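Local coordinates for protein Cyp101j2 (Sphingobium yanoikuyae, PDB 5KYO) that works as a haem-containing cytochrome P450 monooxygenase and probably hydroxylates the monoterpene 1,8-cineole, at residues Glu162-Lys167 against Ala398-Phe403; Glu402-Asp407 against Val425-Val430; Ala41-Asp46 against Ala70-Met75. All coordinates share one frame; numbering follows the deposited sequence.

Taken together, the three contacts illustrate how outlying parts of a P450 are joined, each of them partly buried. Interactions 1 and 2 are neighbours, their centres about 9 Å apart, sharing Glu402 and Phe403 and meeting at Trp428, which packs on Ile400 and probably hydrogen-bonds Arg165 O. Interaction 1 joins two helix ends, apolar inside and charged outside; interaction 2 pairs two strands by regular backbone bonds, reinforced by one strong salt bridge. Interaction 3 lies on the other side of the chain's centre from interaction 1, about 47 Å from it between centres. There an N-terminal loop meets a sheet strand through a buried arginine stacked on histidine, a histidine-carboxylate bond and methionine packing.

Interaction 1 of 3, residues Glu162-Lys167 against Ala398-Phe403; sequences EGFRPK and ARIPEF
Arg165 and Ile400 meet at the point where the two backbones come closest, and the contact divides there into an apolar inner side and a charged outer one. On the inner side, CD1 of Ile400 approaches the ring edge of Phe164, 4.3 Å from CE1, while CG1 of the same isoleucine lies against CG of Arg165. Both Phe164 and Ile400 are buried; Ile161 adds to the packing on Ile400, and Phe176 to that on Phe164.

The outer side, where Glu162 and Arg165 are exposed to solvent, relies on polar reach rather than close packing. With CG turned anti to the backbone N (chi1 -175°) and the chain extended as far as NE, Arg165 spans the gap to the main chain of Arg399. Its NE donates to Arg399 O at 2.9 Å along a nearly straight path (164°), from above the carbonyl plane, with the oxygen lying in the guanidinium plane; NH2 adds a weak second bond. Next to it Glu162 and Arg399 cross at about a right angle, and OE2 of Glu162 meets NE of Arg399 at 3.0 Å in a salt bridge whose hydrogen bond is weak and bent. The stronger charge partner of Arg399 is Glu395, bound through NH1. The end of helix 149-164 thus packs against the C-terminal end of helix 382-399, probably helices D and L of the P450 fold.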
# COMPACT_ATOMS: atom_id res chain seq x y z
N GLU A 162 -14.19 -4.93 21.17
CA GLU A 162 -15.13 -5.06 22.27
C GLU A 162 -16.23 -4.01 22.15
O GLU A 162 -17.36 -4.23 22.60
CB GLU A 162 -14.42 -4.96 23.62
CG GLU A 162 -13.56 -6.16 23.90
CD GLU A 162 -14.37 -7.45 24.01
OE1 GLU A 162 -15.57 -7.39 24.35
OE2 GLU A 162 -13.79 -8.52 23.77
N GLY A 163 -15.88 -2.90 21.50
CA GLY A 163 -16.82 -1.82 21.24
C GLY A 163 -18.05 -2.26 20.47
O GLY A 163 -19.17 -2.01 20.90
N PHE A 164 -17.86 -2.92 19.32
CA PHE A 164 -19.01 -3.26 18.50
C PHE A 164 -19.47 -4.72 18.60
O PHE A 164 -20.48 -5.07 18.00
CB PHE A 164 -18.75 -2.91 17.01
CG PHE A 164 -17.40 -3.35 16.46
CD1 PHE A 164 -17.10 -4.69 16.27
CD2 PHE A 164 -16.47 -2.40 16.06
CE1 PHE A 164 -15.87 -5.08 15.73
CE2 PHE A 164 -15.25 -2.77 15.52
CZ PHE A 164 -14.94 -4.11 15.36
N ARG A 165 -18.73 -5.54 19.32
CA ARG A 165 -19.07 -6.96 19.46
C ARG A 165 -20.53 -7.19 19.89
O ARG A 165 -21.22 -8.05 19.30
CB ARG A 165 -18.10 -7.65 20.45
CG ARG A 165 -18.30 -9.18 20.57
CD ARG A 165 -17.32 -9.77 21.59
NE ARG A 165 -17.35 -11.24 21.62
CZ ARG A 165 -18.16 -11.96 22.39
NH1 ARG A 165 -19.04 -11.35 23.18
NH2 ARG A 165 -18.12 -13.29 22.34
N PRO A 166 -21.03 -6.44 20.89
CA PRO A 166 -22.40 -6.75 21.31
C PRO A 166 -23.47 -6.34 20.31
O PRO A 166 -24.62 -6.72 20.49
CB PRO A 166 -22.57 -5.95 22.62
CG PRO A 166 -21.48 -4.95 22.64
CD PRO A 166 -20.35 -5.51 21.83
N LYS A 167 -23.08 -5.59 19.27
CA LYS A 167 -24.03 -5.14 18.24
C LYS A 167 -24.32 -6.20 17.21
O LYS A 167 -25.32 -6.12 16.51
CB LYS A 167 -23.51 -3.89 17.54
CG LYS A 167 -23.33 -2.70 18.45
CD LYS A 167 -22.69 -1.53 17.70
CE LYS A 167 -22.39 -0.38 18.63
NZ LYS A 167 -21.73 0.77 17.92
N ALA A 398 -10.16 -14.52 18.46
CA ALA A 398 -10.40 -14.86 19.86
C ALA A 398 -11.82 -14.46 20.30
O ALA A 398 -12.41 -15.12 21.17
CB ALA A 398 -9.38 -14.19 20.78
N ARG A 399 -12.34 -13.39 19.70
CA ARG A 399 -13.56 -12.73 20.15
C ARG A 399 -14.79 -12.91 19.25
O ARG A 399 -15.91 -12.99 19.75
CB ARG A 399 -13.31 -11.21 20.31
CG ARG A 399 -12.25 -10.90 21.38
CD ARG A 399 -11.80 -9.44 21.46
NE ARG A 399 -11.07 -9.24 22.73
CZ ARG A 399 -9.81 -9.60 22.89
NH1 ARG A 399 -9.17 -10.14 21.87
NH2 ARG A 399 -9.19 -9.45 24.07
N ILE A 400 -14.58 -12.92 17.94
CA ILE A 400 -15.62 -13.14 16.93
C ILE A 400 -15.13 -14.20 15.96
O ILE A 400 -14.69 -13.90 14.85
CB ILE A 400 -15.98 -11.81 16.18
CG1 ILE A 400 -16.29 -10.70 17.20
CG2 ILE A 400 -17.16 -12.01 15.22
CD1 ILE A 400 -16.29 -9.28 16.61
N PRO A 401 -15.18 -15.48 16.39
CA PRO A 401 -14.65 -16.59 15.60
C PRO A 401 -15.43 -16.76 14.32
O PRO A 401 -14.83 -17.14 13.31
CB PRO A 401 -14.82 -17.80 16.53
CG PRO A 401 -15.87 -17.39 17.53
CD PRO A 401 -15.65 -15.91 17.72
N GLU A 402 -16.73 -16.46 14.37
CA GLU A 402 -17.64 -16.80 13.27
C GLU A 402 -18.46 -15.58 12.84
O GLU A 402 -19.17 -14.95 13.62
CB GLU A 402 -18.56 -17.96 13.67
CG GLU A 402 -19.72 -18.27 12.65
CD GLU A 402 -19.27 -18.92 11.35
OE1 GLU A 402 -18.12 -19.36 11.25
OE2 GLU A 402 -20.10 -18.99 10.39
N PHE A 403 -18.37 -15.27 11.56
CA PHE A 403 -18.96 -14.07 11.02
C PHE A 403 -19.12 -14.24 9.52
O PHE A 403 -18.58 -15.19 8.96
CB PHE A 403 -18.08 -12.84 11.34
CG PHE A 403 -16.64 -13.02 10.93
CD1 PHE A 403 -15.76 -13.72 11.73
CD2 PHE A 403 -16.18 -12.49 9.72
CE1 PHE A 403 -14.44 -13.89 11.35
CE2 PHE A 403 -14.86 -12.64 9.34
CZ PHE A 403 -13.99 -13.35 10.15

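Interaction 2 of 3, residues Glu402-Asp407 against Val425-Val430; sequences EFRIED and VLEWPV
Arg404 and Glu427 form the main charged link. Both carry CG between the backbone N and the carbonyl carbon (chi1 70° and 63°), which sends the two chains off side by side. NE of Arg404 donates to OE2 of Glu427 at 2.8 Å, on the anti side but tilted out of the carboxylate plane, and NH2 reaches the same atom at 3.2 Å; OE2 lies in the guanidinium plane for both. A third donor, the backbone N of Asp407, comes to OE2 from above the carboxylate plane at 3.1 Å. Three bonds thus fix this oxygen and probably favour a charged carboxylate. The other oxygen, OE1, accepts from a water that also donates to Glu406 OE2, and this water, together with the salt bridge from Arg169 to Glu406, would ease the proximity of two acidic groups.

In the backbone, Arg404 and Glu427 are an antiparallel hydrogen-bonded pair, Arg404 N lying 3.0 Å from Glu427 O and Glu427 N bonding Arg404 O in return. Glu406 N continues the pairing to Val425 O at 2.8 Å, and the Glu406 side chain lies alongside that of Val425, whose CG1 touches CB and OE1. On the buried face Leu426 forks between neighbours: CD2 meets Ile405 CD1 at 3.9 Å, and CD1 meets Phe403 CD2. Phe403 also meets Trp396, edge-to-face. Strand 169-171 flanks 425-427 on its other edge, completing the small antiparallel sheet usually called β3 in P450s.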
# COMPACT_ATOMS: atom_id res chain seq x y z
N GLU A 402 -16.73 -16.46 14.37
CA GLU A 402 -17.64 -16.80 13.27
C GLU A 402 -18.46 -15.58 12.84
O GLU A 402 -19.17 -14.95 13.62
CB GLU A 402 -18.56 -17.96 13.67
CG GLU A 402 -19.72 -18.27 12.65
CD GLU A 402 -19.27 -18.92 11.35
OE1 GLU A 402 -18.12 -19.36 11.25
OE2 GLU A 402 -20.10 -18.99 10.39
N PHE A 403 -18.37 -15.27 11.56
CA PHE A 403 -18.96 -14.07 11.02
C PHE A 403 -19.12 -14.24 9.52
O PHE A 403 -18.58 -15.19 8.96
CB PHE A 403 -18.08 -12.84 11.34
CG PHE A 403 -16.64 -13.02 10.93
CD1 PHE A 403 -15.76 -13.72 11.73
CD2 PHE A 403 -16.18 -12.49 9.72
CE1 PHE A 403 -14.44 -13.89 11.35
CE2 PHE A 403 -14.86 -12.64 9.34
CZ PHE A 403 -13.99 -13.35 10.15
N ARG A 404 -19.81 -13.31 8.89
CA ARG A 404 -19.92 -13.32 7.43
C ARG A 404 -20.38 -11.96 6.95
O ARG A 404 -20.74 -11.11 7.74
CB ARG A 404 -20.91 -14.40 6.98
CG ARG A 404 -22.35 -14.05 7.33
CD ARG A 404 -23.34 -14.92 6.59
NE ARG A 404 -24.69 -14.33 6.61
CZ ARG A 404 -25.75 -14.87 6.01
NH1 ARG A 404 -25.62 -16.02 5.37
NH2 ARG A 404 -26.94 -14.27 6.08
N ILE A 405 -20.37 -11.74 5.64
CA ILE A 405 -20.93 -10.51 5.09
C ILE A 405 -22.41 -10.45 5.43
O ILE A 405 -23.09 -11.47 5.32
CB ILE A 405 -20.77 -10.43 3.55
CG1 ILE A 405 -19.31 -10.63 3.14
CG2 ILE A 405 -21.32 -9.09 3.05
CD1 ILE A 405 -18.39 -9.53 3.62
N GLU A 406 -22.91 -9.29 5.84
CA GLU A 406 -24.33 -9.20 6.18
C GLU A 406 -25.15 -9.59 4.96
O GLU A 406 -24.87 -9.13 3.85
CB GLU A 406 -24.72 -7.81 6.66
CG GLU A 406 -26.19 -7.71 7.11
CD GLU A 406 -26.45 -6.45 7.92
OE1 GLU A 406 -26.39 -5.34 7.36
OE2 GLU A 406 -26.72 -6.56 9.14
N ASP A 407 -26.12 -10.47 5.20
CA ASP A 407 -27.03 -11.01 4.20
C ASP A 407 -26.27 -11.70 3.08
O ASP A 407 -26.81 -11.93 1.99
CB ASP A 407 -27.93 -9.89 3.68
CG ASP A 407 -28.80 -9.29 4.79
OD1 ASP A 407 -29.32 -10.07 5.62
OD2 ASP A 407 -28.97 -8.05 4.85
N VAL A 425 -20.30 -4.74 5.41
CA VAL A 425 -20.80 -4.95 6.75
C VAL A 425 -20.63 -6.42 7.10
O VAL A 425 -20.96 -7.32 6.29
CB VAL A 425 -22.29 -4.51 6.85
CG1 VAL A 425 -22.94 -5.00 8.14
CG2 VAL A 425 -22.39 -2.99 6.73
N LEU A 426 -20.10 -6.67 8.29
CA LEU A 426 -19.97 -8.02 8.84
C LEU A 426 -21.02 -8.23 9.91
O LEU A 426 -21.43 -7.29 10.55
CB LEU A 426 -18.58 -8.24 9.43
CG LEU A 426 -17.36 -8.19 8.51
CD1 LEU A 426 -16.08 -8.47 9.31
CD2 LEU A 426 -17.53 -9.20 7.36
N GLU A 427 -21.46 -9.47 10.07
CA GLU A 427 -22.45 -9.83 11.07
C GLU A 427 -22.02 -11.10 11.74
O GLU A 427 -21.33 -11.93 11.13
CB GLU A 427 -23.85 -10.00 10.46
CG GLU A 427 -23.95 -11.13 9.45
CD GLU A 427 -25.38 -11.39 8.98
OE1 GLU A 427 -26.34 -11.00 9.69
OE2 GLU A 427 -25.57 -11.97 7.89
N TRP A 428 -22.40 -11.25 13.01
CA TRP A 428 -22.05 -12.42 13.82
C TRP A 428 -23.14 -12.69 14.84
O TRP A 428 -23.91 -11.80 15.17
CB TRP A 428 -20.70 -12.22 14.53
CG TRP A 428 -20.60 -10.98 15.31
CD1 TRP A 428 -20.91 -10.79 16.64
CD2 TRP A 428 -20.09 -9.71 14.85
NE1 TRP A 428 -20.64 -9.49 17.00
CE2 TRP A 428 -20.15 -8.81 15.92
CE3 TRP A 428 -19.61 -9.27 13.61
CZ2 TRP A 428 -19.74 -7.47 15.81
CZ3 TRP A 428 -19.20 -7.94 13.49
CH2 TRP A 428 -19.28 -7.06 14.58
N PRO A 429 -23.22 -13.94 15.35
CA PRO A 429 -24.22 -14.22 16.38
C PRO A 429 -23.87 -13.53 17.70
O PRO A 429 -22.69 -13.44 18.04
CB PRO A 429 -24.19 -15.75 16.50
CG PRO A 429 -22.83 -16.14 16.02
CD PRO A 429 -22.49 -15.16 14.94
N VAL A 430 -24.91 -13.04 18.37
CA VAL A 430 -24.90 -12.28 19.62
C VAL A 430 -23.74 -11.32 19.74
O VAL A 430 -23.75 -10.27 19.10
CB VAL A 430 -24.97 -13.24 20.80
CG1 VAL A 430 -25.04 -12.51 22.10
CG2 VAL A 430 -26.21 -14.02 20.67
O HOH W 1 -27.24 -8.47 10.68

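Interaction 3 of 3, residues Ala41-Asp46 against Ala70-Met75; sequences ADRVFD and APHPLM
Arg43 and His72 are brought face to face by similar first torsions, CG lying beside the backbone N and anti to the carbonyl carbon in both. A bend at chi2 of Arg43, -140°, then lays its guanidinium flat on the imidazole, the planes only 6° apart and the centres separated by 4.1 Å. The stack is offset: NE sits above the rim of the ring, near CG and ND1, while CD makes a CH-pi contact over the same ring.

At its edge the imidazole is fixed by Asp42. NE2 of His72 donates to Asp42 OD2 at 3.0 Å, in the plane of the ring and almost straight (169°), although the carboxylate stands nearly perpendicular and is met from above its own plane. The nearby carboxylate may partly offset the cation stacked on the imidazole. An alanine in place of His72 would remove both ring surface and N-H, which would probably leave Asp42 without this partner and strip one face of the Arg43 guanidinium of its stacking surface. NH1 of Arg43 bonds weakly to Leu74 O at 3.3 Å, and NH2 has a firmer mate in Glu330 O.

Further along, Met75 folds back at chi2 and chi3. Its CE rests 3.3 Å from Arg43 O, and its CB sits over one face of Phe45, 3.4 Å from CD2. The Phe45 ring also meets that of Phe47, the two planes nearly parallel.

The loop holding residues 41-46 thus lies along the start of outermost strand 74-77, its backbone bonded to Trp76. Met75 pairs with Val85 in the next strand, Leu74 packs on Leu91 of helix 89-97, and Val332 of strand 332-334 touches both Arg43 and Leu74.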
# COMPACT_ATOMS: atom_id res chain seq x y z
N ALA A 41 -0.66 1.42 -32.60
CA ALA A 41 -2.07 1.28 -32.25
C ALA A 41 -2.39 -0.17 -31.89
O ALA A 41 -3.46 -0.47 -31.37
CB ALA A 41 -2.95 1.76 -33.39
N ASP A 42 -1.45 -1.06 -32.19
CA ASP A 42 -1.56 -2.46 -31.82
C ASP A 42 -1.44 -2.65 -30.30
O ASP A 42 -1.85 -3.68 -29.76
CB ASP A 42 -0.49 -3.28 -32.54
CG ASP A 42 -0.72 -4.78 -32.43
OD1 ASP A 42 -1.87 -5.19 -32.14
OD2 ASP A 42 0.24 -5.55 -32.66
N ARG A 43 -0.88 -1.66 -29.62
CA ARG A 43 -0.70 -1.75 -28.17
C ARG A 43 -1.66 -0.87 -27.37
O ARG A 43 -1.50 -0.69 -26.17
CB ARG A 43 0.75 -1.40 -27.80
CG ARG A 43 1.76 -2.26 -28.55
CD ARG A 43 2.92 -2.66 -27.67
NE ARG A 43 3.95 -3.38 -28.41
CZ ARG A 43 5.02 -3.92 -27.84
NH1 ARG A 43 5.19 -3.82 -26.53
NH2 ARG A 43 5.92 -4.55 -28.58
N VAL A 44 -2.67 -0.33 -28.05
CA VAL A 44 -3.68 0.51 -27.41
C VAL A 44 -4.78 -0.30 -26.69
O VAL A 44 -5.28 -1.29 -27.25
CB VAL A 44 -4.33 1.43 -28.46
CG1 VAL A 44 -5.46 2.24 -27.85
CG2 VAL A 44 -3.28 2.35 -29.05
N PHE A 45 -5.13 0.10 -25.47
CA PHE A 45 -6.15 -0.58 -24.67
C PHE A 45 -6.80 0.39 -23.68
O PHE A 45 -6.23 1.44 -23.38
CB PHE A 45 -5.54 -1.84 -24.01
CG PHE A 45 -4.80 -1.59 -22.72
CD1 PHE A 45 -5.07 -2.35 -21.58
CD2 PHE A 45 -3.85 -0.59 -22.64
CE1 PHE A 45 -4.37 -2.14 -20.42
CE2 PHE A 45 -3.16 -0.38 -21.49
CZ PHE A 45 -3.42 -1.14 -20.37
N ASP A 46 -8.01 0.07 -23.24
CA ASP A 46 -8.88 1.01 -22.53
C ASP A 46 -8.78 0.84 -21.02
O ASP A 46 -9.63 0.21 -20.38
CB ASP A 46 -10.33 0.83 -23.01
CG ASP A 46 -11.31 1.84 -22.38
OD1 ASP A 46 -10.85 2.77 -21.69
OD2 ASP A 46 -12.53 1.70 -22.60
N ALA A 70 -4.70 -8.88 -23.35
CA ALA A 70 -3.69 -7.97 -23.91
C ALA A 70 -2.73 -8.64 -24.89
O ALA A 70 -2.00 -9.56 -24.51
CB ALA A 70 -2.91 -7.31 -22.79
N PRO A 71 -2.71 -8.16 -26.15
CA PRO A 71 -1.87 -8.63 -27.25
C PRO A 71 -0.36 -8.56 -26.98
O PRO A 71 0.40 -9.27 -27.62
CB PRO A 71 -2.23 -7.68 -28.40
CG PRO A 71 -3.57 -7.17 -28.06
CD PRO A 71 -3.63 -7.09 -26.58
N HIS A 72 0.05 -7.69 -26.05
CA HIS A 72 1.45 -7.57 -25.68
C HIS A 72 1.62 -7.42 -24.17
O HIS A 72 0.72 -6.94 -23.50
CB HIS A 72 2.09 -6.37 -26.38
CG HIS A 72 2.00 -6.42 -27.87
ND1 HIS A 72 3.00 -6.94 -28.66
CD2 HIS A 72 1.03 -6.01 -28.72
CE1 HIS A 72 2.65 -6.86 -29.93
NE2 HIS A 72 1.46 -6.29 -30.00
N PRO A 73 2.78 -7.85 -23.64
CA PRO A 73 3.14 -7.63 -22.24
C PRO A 73 3.15 -6.15 -21.86
O PRO A 73 2.92 -5.81 -20.70
CB PRO A 73 4.55 -8.21 -22.14
CG PRO A 73 4.60 -9.23 -23.21
CD PRO A 73 3.78 -8.68 -24.34
N LEU A 74 3.41 -5.28 -22.83
CA LEU A 74 3.43 -3.85 -22.57
C LEU A 74 2.40 -3.17 -23.44
O LEU A 74 2.56 -3.10 -24.65
CB LEU A 74 4.82 -3.26 -22.82
CG LEU A 74 5.06 -1.82 -22.34
CD1 LEU A 74 5.32 -1.78 -20.85
CD2 LEU A 74 6.21 -1.15 -23.08
N MET A 75 1.34 -2.67 -22.83
CA MET A 75 0.30 -1.95 -23.56
C MET A 75 0.32 -0.46 -23.20
O MET A 75 1.07 -0.04 -22.31
CB MET A 75 -1.09 -2.54 -23.26
CG MET A 75 -1.25 -4.00 -23.67
SD MET A 75 -1.27 -4.22 -25.47
CE MET A 75 -2.92 -3.65 -25.83
O HOH W 2 5.70 -6.12 -25.02